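Local coordinates for sensor protein kinase WalK (Staphylococcus aureus, PDB 4YWZ), which is an essential membrane histidine kinase of the WalKR two-component system, whose extracellular receptor domain probably senses a signal outside the cell, at residues Ala42-Ala54 with Ile62-Thr75. The protein carries 1 engineered substitution. Numbering follows the deposited sequence.
Sequences AQKDIQNLLSEYA and IRFIDKDQIIIATT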
ATOM      1  N   ALA A  42      -4.398  23.137 -21.698  1.00 29.41           N
ATOM      2  CA  ALA A  42      -4.322  22.189 -20.570  1.00 35.68           C
ATOM      3  C   ALA A  42      -3.987  20.797 -21.036  1.00 40.59           C
ATOM      4  O   ALA A  42      -3.242  20.036 -20.326  1.00 37.27           O
ATOM      5  CB  ALA A  42      -5.626  22.128 -19.835  1.00 35.02           C
ATOM      6  N   GLN A  43      -4.582  20.446 -22.197  1.00 50.92           N
ATOM      7  CA  GLN A  43      -4.591  19.050 -22.699  1.00 56.30           C
ATOM      8  C   GLN A  43      -3.155  18.572 -23.024  1.00 58.63           C
ATOM      9  O   GLN A  43      -2.948  17.424 -23.399  1.00 80.08           O
ATOM     10  CB  GLN A  43      -5.655  18.772 -23.841  1.00 51.78           C
ATOM     11  CG  GLN A  43      -6.175  17.304 -23.738  1.00 46.78           C
ATOM     12  CD  GLN A  43      -7.326  16.801 -24.692  1.00 61.27           C
ATOM     13  OE1 GLN A  43      -8.473  16.313 -24.254  1.00 46.39           O
ATOM     14  NE2 GLN A  43      -6.989  16.778 -25.990  1.00 59.31           N
ATOM     15  N   LYS A  44      -2.167  19.430 -22.819  1.00 55.99           N
ATOM     16  CA  LYS A  44      -0.771  19.061 -22.963  1.00 54.86           C
ATOM     17  C   LYS A  44      -0.029  18.843 -21.634  1.00 48.02           C
ATOM     18  O   LYS A  44       1.094  18.344 -21.637  1.00 43.70           O
ATOM     19  CB  LYS A  44      -0.033  20.131 -23.774  1.00 62.58           C
ATOM     20  CG  LYS A  44      -0.735  20.490 -25.077  1.00 69.48           C
ATOM     21  CD  LYS A  44      -1.164  21.953 -25.128  1.00 69.85           C
ATOM     22  CE  LYS A  44      -0.012  22.880 -25.564  1.00 71.19           C
ATOM     23  NZ  LYS A  44      -0.484  23.978 -26.467  1.00 66.48           N
ATOM     24  N   ASP A  45      -0.643  19.236 -20.509  1.00 37.41           N
ATOM     25  CA  ASP A  45      -0.051  19.054 -19.177  1.00 35.21           C
ATOM     26  C   ASP A  45      -0.622  17.726 -18.558  1.00 26.94           C
ATOM     27  O   ASP A  45      -0.160  17.326 -17.472  1.00 29.58           O
ATOM     28  CB  ASP A  45      -0.437  20.171 -18.205  1.00 33.38           C
ATOM     29  CG  ASP A  45       0.205  21.521 -18.560  1.00 41.31           C
ATOM     30  OD1 ASP A  45       1.015  21.556 -19.502  1.00 38.71           O
ATOM     31  OD2 ASP A  45      -0.052  22.485 -17.824  1.00 37.83           O
ATOM     32  N   ILE A  46      -1.526  17.065 -19.275  1.00 31.35           N
ATOM     33  CA  ILE A  46      -2.182  15.866 -18.707  1.00 29.30           C
ATOM     34  C   ILE A  46      -1.147  14.732 -18.560  1.00 29.08           C
ATOM     35  O   ILE A  46      -1.115  14.022 -17.532  1.00 23.83           O
ATOM     36  CB  ILE A  46      -3.391  15.431 -19.554  1.00 31.43           C
ATOM     37  CG1 ILE A  46      -4.522  16.447 -19.409  1.00 36.63           C
ATOM     38  CG2 ILE A  46      -3.955  14.077 -19.171  1.00 31.08           C
ATOM     39  CD1 ILE A  46      -5.631  16.246 -20.412  1.00 39.45           C
ATOM     40  N   GLN A  47      -0.295  14.608 -19.555  1.00 28.05           N
ATOM     41  CA  GLN A  47       0.658  13.478 -19.578  1.00 29.34           C
ATOM     42  C   GLN A  47       1.580  13.459 -18.387  1.00 27.66           C
ATOM     43  O   GLN A  47       1.780  12.395 -17.767  1.00 28.26           O
ATOM     44  CB  GLN A  47       1.456  13.482 -20.875  1.00 30.68           C
ATOM     45  CG  GLN A  47       2.494  12.365 -20.927  1.00 31.20           C
ATOM     46  CD  GLN A  47       1.835  11.032 -21.215  1.00 30.45           C
ATOM     47  OE1 GLN A  47       1.223  10.859 -22.261  1.00 33.17           O
ATOM     48  NE2 GLN A  47       1.932  10.093 -20.276  1.00 30.63           N
ATOM     49  N   ASN A  48       2.135  14.610 -17.987  1.00 27.14           N
ATOM     50  CA  ASN A  48       3.009  14.625 -16.848  1.00 28.90           C
ATOM     51  C   ASN A  48       2.272  14.264 -15.584  1.00 29.15           C
ATOM     52  O   ASN A  48       2.819  13.550 -14.732  1.00 28.39           O
ATOM     53  CB  ASN A  48       3.607  16.048 -16.695  1.00 30.37           C
ATOM     54  CG  ASN A  48       4.372  16.224 -15.427  1.00 38.38           C
ATOM     55  OD1 ASN A  48       5.467  15.654 -15.273  1.00 39.47           O
ATOM     56  ND2 ASN A  48       3.770  16.957 -14.444  1.00 36.66           N
ATOM     57  N   LEU A  49       1.014  14.750 -15.417  1.00 23.03           N
ATOM     58  CA  LEU A  49       0.329  14.422 -14.205  1.00 24.79           C
ATOM     59  C   LEU A  49       0.117  12.896 -14.168  1.00 21.91           C
ATOM     60  O   LEU A  49       0.213  12.279 -13.099  1.00 22.74           O
ATOM     61  CB  LEU A  49      -1.008  15.185 -14.141  1.00 24.26           C
ATOM     62  CG  LEU A  49      -0.822  16.658 -13.679  1.00 26.14           C
ATOM     63  CD1 LEU A  49      -2.158  17.337 -14.087  1.00 26.58           C
ATOM     64  CD2 LEU A  49      -0.546  16.770 -12.248  1.00 26.73           C
ATOM     65  N   LEU A  50      -0.329  12.346 -15.291  1.00 22.27           N
ATOM     66  CA  LEU A  50      -0.621  10.954 -15.337  1.00 21.95           C
ATOM     67  C   LEU A  50       0.596  10.165 -14.934  1.00 24.01           C
ATOM     68  O   LEU A  50       0.537   9.273 -14.086  1.00 23.06           O
ATOM     69  CB  LEU A  50      -1.005  10.488 -16.710  1.00 23.31           C
ATOM     70  CG  LEU A  50      -2.458  10.401 -17.102  1.00 29.41           C
ATOM     71  CD1 LEU A  50      -3.552  11.205 -16.404  1.00 28.28           C
ATOM     72  CD2 LEU A  50      -2.660  10.181 -18.603  1.00 31.15           C
ATOM     73  N   SER A  51       1.676  10.531 -15.530  1.00 23.27           N
ATOM     74  CA  SER A  51       2.966   9.817 -15.240  1.00 26.82           C
ATOM     75  C   SER A  51       3.472   9.906 -13.815  1.00 28.64           C
ATOM     76  O   SER A  51       3.981   8.864 -13.291  1.00 27.91           O
ATOM     77  CB  SER A  51       4.017  10.341 -16.217  1.00 28.37           C
ATOM     78  OG  SER A  51       3.718   9.773 -17.491  1.00 29.46           O
ATOM     79  N   GLU A  52       3.326  11.065 -13.156  1.00 22.77           N
ATOM     80  CA  GLU A  52       3.697  11.225 -11.747  1.00 24.83           C
ATOM     81  C   GLU A  52       2.917  10.288 -10.895  1.00 26.12           C
ATOM     82  O   GLU A  52       3.428   9.628 -10.000  1.00 24.72           O
ATOM     83  CB  GLU A  52       3.408  12.619 -11.270  1.00 27.84           C
ATOM     84  CG  GLU A  52       4.371  13.661 -11.798  1.00 28.06           C
ATOM     85  CD  GLU A  52       3.962  15.093 -11.455  1.00 34.48           C
ATOM     86  OE1 GLU A  52       2.896  15.329 -10.843  1.00 30.35           O
ATOM     87  OE2 GLU A  52       4.774  15.991 -11.753  1.00 35.58           O
ATOM     88  N   TYR A  53       1.594  10.244 -11.107  1.00 24.17           N
ATOM     89  CA  TYR A  53       0.761   9.391 -10.356  1.00 21.82           C
ATOM     90  C   TYR A  53       1.011   7.863 -10.539  1.00 19.31           C
ATOM     91  O   TYR A  53       0.819   7.076  -9.540  1.00 22.78           O
ATOM     92  CB  TYR A  53      -0.750   9.784 -10.552  1.00 23.96           C
ATOM     93  CG  TYR A  53      -1.140  11.014  -9.752  1.00 20.65           C
ATOM     94  CD1 TYR A  53      -1.880  10.897  -8.618  1.00 21.40           C
ATOM     95  CD2 TYR A  53      -0.786  12.259 -10.152  1.00 22.48           C
ATOM     96  CE1 TYR A  53      -2.212  12.008  -7.830  1.00 22.62           C
ATOM     97  CE2 TYR A  53      -1.098  13.358  -9.372  1.00 23.50           C
ATOM     98  CZ  TYR A  53      -1.851  13.208  -8.269  1.00 23.68           C
ATOM     99  OH  TYR A  53      -2.199  14.324  -7.539  1.00 24.20           O
ATOM    100  N   ALA A  54       1.345   7.497 -11.764  1.00 23.18           N
ATOM    101  CA  ALA A  54       1.475   6.087 -12.109  1.00 25.17           C
ATOM    102  C   ALA A  54       2.782   5.543 -11.555  1.00 27.71           C
ATOM    103  O   ALA A  54       2.968   4.328 -11.541  1.00 27.31           O
ATOM    104  CB  ALA A  54       1.397   5.839 -13.605  1.00 24.18           C
ATOM    105  N   ILE A  62      -2.365   4.275 -16.068  1.00 16.47           N
ATOM    106  CA  ILE A  62      -3.432   5.261 -16.036  1.00 15.32           C
ATOM    107  C   ILE A  62      -3.620   5.668 -17.484  1.00 16.90           C
ATOM    108  O   ILE A  62      -2.635   5.954 -18.219  1.00 18.60           O
ATOM    109  CB  ILE A  62      -3.118   6.470 -15.165  1.00 17.07           C
ATOM    110  CG1 ILE A  62      -2.676   6.053 -13.755  1.00 17.30           C
ATOM    111  CG2 ILE A  62      -4.343   7.399 -15.178  1.00 17.16           C
ATOM    112  CD1 ILE A  62      -2.285   7.225 -12.842  1.00 18.32           C
ATOM    113  N   ARG A  63      -4.912   5.826 -17.941  1.00 15.54           N
ATOM    114  CA  ARG A  63      -5.229   6.434 -19.238  1.00 18.28           C
ATOM    115  C   ARG A  63      -6.165   7.626 -18.967  1.00 17.68           C
ATOM    116  O   ARG A  63      -6.954   7.619 -18.034  1.00 17.19           O
ATOM    117  CB  ARG A  63      -5.927   5.507 -20.155  1.00 17.45           C
ATOM    118  CG  ARG A  63      -5.171   4.167 -20.377  1.00 16.65           C
ATOM    119  CD  ARG A  63      -5.896   3.141 -21.206  1.00 17.41           C
ATOM    120  NE  ARG A  63      -5.128   1.896 -21.254  1.00 19.12           N
ATOM    121  CZ  ARG A  63      -5.649   0.703 -21.528  1.00 19.69           C
ATOM    122  NH1 ARG A  63      -6.945   0.585 -21.933  1.00 22.59           N
ATOM    123  NH2 ARG A  63      -4.862  -0.375 -21.446  1.00 22.26           N
ATOM    124  N   PHE A  64      -6.046   8.641 -19.796  1.00 17.95           N
ATOM    125  CA  PHE A  64      -7.023   9.721 -19.893  1.00 17.75           C
ATOM    126  C   PHE A  64      -7.735   9.622 -21.241  1.00 18.52           C
ATOM    127  O   PHE A  64      -7.142   9.491 -22.282  1.00 18.37           O
ATOM    128  CB  PHE A  64      -6.392  11.106 -19.696  1.00 19.86           C
ATOM    129  CG  PHE A  64      -7.407  12.237 -19.814  1.00 19.41           C
ATOM    130  CD1 PHE A  64      -8.261  12.510 -18.803  1.00 23.64           C
ATOM    131  CD2 PHE A  64      -7.565  12.914 -21.068  1.00 24.43           C
ATOM    132  CE1 PHE A  64      -9.282  13.489 -18.937  1.00 23.79           C
ATOM    133  CE2 PHE A  64      -8.606  13.865 -21.190  1.00 30.08           C
ATOM    134  CZ  PHE A  64      -9.400  14.156 -20.111  1.00 26.66           C
ATOM    135  N   ILE A  65      -9.057   9.576 -21.138  1.00 20.39           N
ATOM    136  CA  ILE A  65     -10.003   9.301 -22.204  1.00 18.24           C
ATOM    137  C   ILE A  65     -10.972  10.494 -22.303  1.00 20.35           C
ATOM    138  O   ILE A  65     -11.533  10.956 -21.281  1.00 20.37           O
ATOM    139  CB  ILE A  65     -10.765   7.986 -21.975  1.00 19.15           C
ATOM    140  CG1 ILE A  65      -9.752   6.824 -21.933  1.00 20.23           C
ATOM    141  CG2 ILE A  65     -11.856   7.816 -23.028  1.00 23.30           C
ATOM    142  CD1 ILE A  65     -10.290   5.705 -21.150  1.00 21.20           C
ATOM    143  N   ASP A  66     -11.157  11.016 -23.507  1.00 21.17           N
ATOM    144  CA  ASP A  66     -11.952  12.227 -23.605  1.00 23.53           C
ATOM    145  C   ASP A  66     -13.430  11.892 -23.671  1.00 24.82           C
ATOM    146  O   ASP A  66     -13.850  10.746 -23.652  1.00 22.94           O
ATOM    147  CB  ASP A  66     -11.499  13.188 -24.794  1.00 24.74           C
ATOM    148  CG  ASP A  66     -11.849  12.657 -26.159  1.00 26.41           C
ATOM    149  OD1 ASP A  66     -12.664  11.782 -26.316  1.00 23.69           O
ATOM    150  OD2 ASP A  66     -11.316  13.205 -27.168  1.00 30.34           O
ATOM    151  N   LYS A  67     -14.257  12.954 -23.806  1.00 27.58           N
ATOM    152  CA  LYS A  67     -15.733  12.808 -23.922  1.00 33.80           C
ATOM    153  C   LYS A  67     -16.274  11.914 -24.985  1.00 33.55           C
ATOM    154  O   LYS A  67     -17.316  11.290 -24.848  1.00 32.22           O
ATOM    155  CB  LYS A  67     -16.357  14.192 -24.251  1.00 40.61           C
ATOM    156  CG  LYS A  67     -16.517  15.098 -23.099  1.00 44.95           C
ATOM    157  CD  LYS A  67     -17.592  16.137 -23.443  1.00 44.70           C
ATOM    158  CE  LYS A  67     -18.995  15.682 -23.029  1.00 56.13           C
ATOM    159  NZ  LYS A  67     -19.297  15.815 -21.543  1.00 52.66           N
ATOM    160  N   ASP A  68     -15.560  11.857 -26.085  1.00 30.94           N
ATOM    161  CA  ASP A  68     -15.921  11.009 -27.169  1.00 29.56           C
ATOM    162  C   ASP A  68     -15.270   9.653 -27.134  1.00 27.72           C
ATOM    163  O   ASP A  68     -15.230   8.927 -28.114  1.00 31.30           O
ATOM    164  CB  ASP A  68     -15.516  11.707 -28.508  1.00 37.83           C
ATOM    165  CG  ASP A  68     -16.195  13.061 -28.702  1.00 40.13           C
ATOM    166  OD1 ASP A  68     -17.341  13.229 -28.325  1.00 43.98           O
ATOM    167  OD2 ASP A  68     -15.537  13.984 -29.152  1.00 45.31           O
ATOM    168  N   GLN A  69     -14.709   9.245 -25.959  1.00 26.15           N
ATOM    169  CA  GLN A  69     -14.127   7.945 -25.747  1.00 24.97           C
ATOM    170  C   GLN A  69     -12.807   7.714 -26.443  1.00 23.16           C
ATOM    171  O   GLN A  69     -12.322   6.576 -26.577  1.00 22.77           O
ATOM    172  CB  GLN A  69     -15.134   6.834 -26.023  1.00 29.00           C
ATOM    173  CG  GLN A  69     -16.358   7.026 -25.190  1.00 30.42           C
ATOM    174  CD  GLN A  69     -17.416   6.076 -25.587  1.00 37.66           C
ATOM    175  OE1 GLN A  69     -17.237   4.813 -25.486  1.00 35.91           O
ATOM    176  NE2 GLN A  69     -18.602   6.653 -25.895  1.00 43.61           N
ATOM    177  N   ILE A  70     -12.133   8.783 -26.834  1.00 22.64           N
ATOM    178  CA  ILE A  70     -10.831   8.631 -27.458  1.00 22.55           C
ATOM    179  C   ILE A  70      -9.747   8.634 -26.406  1.00 19.25           C
ATOM    180  O   ILE A  70      -9.761   9.483 -25.482  1.00 20.41           O
ATOM    181  CB  ILE A  70     -10.585   9.849 -28.390  1.00 24.99           C
ATOM    182  CG1 ILE A  70     -11.659   9.952 -29.490  1.00 30.21           C
ATOM    183  CG2 ILE A  70      -9.194   9.750 -29.005  1.00 26.09           C
ATOM    184  CD1 ILE A  70     -11.722   8.729 -30.324  1.00 32.19           C
ATOM    185  N   ILE A  71      -8.854   7.647 -26.494  1.00 20.85           N
ATOM    186  CA  ILE A  71      -7.702   7.557 -25.625  1.00 18.90           C
ATOM    187  C   ILE A  71      -6.731   8.659 -25.984  1.00 22.01           C
ATOM    188  O   ILE A  71      -6.157   8.665 -27.082  1.00 24.53           O
ATOM    189  CB  ILE A  71      -7.069   6.198 -25.649  1.00 20.03           C
ATOM    190  CG1 ILE A  71      -8.067   5.149 -25.168  1.00 21.59           C
ATOM    191  CG2 ILE A  71      -5.852   6.147 -24.736  1.00 22.01           C
ATOM    192  CD1 ILE A  71      -7.756   3.713 -25.516  1.00 24.19           C
ATOM    193  N   ILE A  72      -6.509   9.562 -25.041  1.00 20.35           N
ATOM    194  CA  ILE A  72      -5.656  10.768 -25.249  1.00 21.94           C
ATOM    195  C   ILE A  72      -4.264  10.509 -24.802  1.00 25.07           C
ATOM    196  O   ILE A  72      -3.233  10.980 -25.451  1.00 24.86           O
ATOM    197  CB  ILE A  72      -6.273  11.987 -24.474  1.00 23.18           C
ATOM    198  CG1 ILE A  72      -7.671  12.364 -24.981  1.00 29.57           C
ATOM    199  CG2 ILE A  72      -5.378  13.228 -24.555  1.00 26.35           C
ATOM    200  CD1 ILE A  72      -7.716  12.554 -26.481  1.00 25.68           C
ATOM    201  N   ALA A  73      -4.118   9.778 -23.694  1.00 21.52           N
ATOM    202  CA  ALA A  73      -2.807   9.625 -23.066  1.00 20.61           C
ATOM    203  C   ALA A  73      -2.830   8.342 -22.252  1.00 20.79           C
ATOM    204  O   ALA A  73      -3.849   7.963 -21.705  1.00 19.27           O
ATOM    205  CB  ALA A  73      -2.505  10.775 -22.147  1.00 21.85           C
ATOM    206  N   THR A  74      -1.628   7.767 -22.154  1.00 21.76           N
ATOM    207  CA  THR A  74      -1.354   6.629 -21.306  1.00 21.02           C
ATOM    208  C   THR A  74       0.003   6.792 -20.642  1.00 23.67           C
ATOM    209  O   THR A  74       0.923   7.436 -21.180  1.00 24.65           O
ATOM    210  CB  THR A  74      -1.357   5.274 -22.073  1.00 23.29           C
ATOM    211  OG1 THR A  74      -1.005   4.213 -21.168  1.00 24.48           O
ATOM    212  CG2 THR A  74      -0.405   5.224 -23.276  1.00 24.95           C
ATOM    213  N   THR A  75       0.138   6.166 -19.479  1.00 23.18           N
ATOM    214  CA  THR A  75       1.415   6.084 -18.760  1.00 22.59           C
ATOM    215  C   THR A  75       2.287   4.887 -19.158  1.00 24.13           C
ATOM    216  O   THR A  75       3.483   4.862 -18.761  1.00 25.80           O
ATOM    217  CB  THR A  75       1.196   5.988 -17.302  1.00 19.85           C
ATOM    218  OG1 THR A  75       0.475   4.781 -16.968  1.00 18.78           O
ATOM    219  CG2 THR A  75       0.412   7.179 -16.830  1.00 23.32           C
TER
HETATM  220  O   HOH W   1      -9.834  15.452 -26.771  1.00 35.55           O
HETATM  221  O   HOH W   2       0.437   9.087 -23.785  1.00 30.26           O
HETATM  222  O   HOH W   3       4.605   6.993 -17.330  1.00 34.78           O
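Helix 46-54 lies across the hairpin of strands 62-66 and 71-74, its axis 8.7 Å from that of the first strand at closest approach and running nearly antiparallel to it, at 152°. It crosses 71-74, an edge strand of the sheet, at 46°. Ile46, Leu50 and Ala54, four apart, point toward the hairpin. Leu50 enters the middle: its CD2 lies 3.6 Å from Ala73 CB, where a small methyl lets the helix sit close, while its CG packs on Ile62 CG2. Phe64 has CG anti to the backbone N (chi1 179°), which turns its ring beneath Ile46; Ile46 CD1 rests over one ring face, a CH-pi contact 4.2 Å from the centroid, and Gln43 OE1 comes to the ring edge. Farther along, Thr75 sets CG2 3.6 Å from Ala54 CB and also against Leu50, while its OG1 accepts a hydrogen bond from the backbone N of Ile62, within the hairpin.

The flank is polar. Gln47, bent at chi2, sends NE2 to Thr74 O at 3.0 Å; the bond is fairly straight, with the donor above the carbonyl plane. Waters link Gln43 OE1 with Asp66 OD2 and Ser51 OG with Thr75 O. Ile72 and Ala73 both face Phe64 in a classic beta bulge, and Ile72 meets the amide of Gln43. With helix 7-37 touching Gln43 and Tyr53, this is the helix-on-antiparallel-sheet layering of an extracellular Cache-type sensor domain.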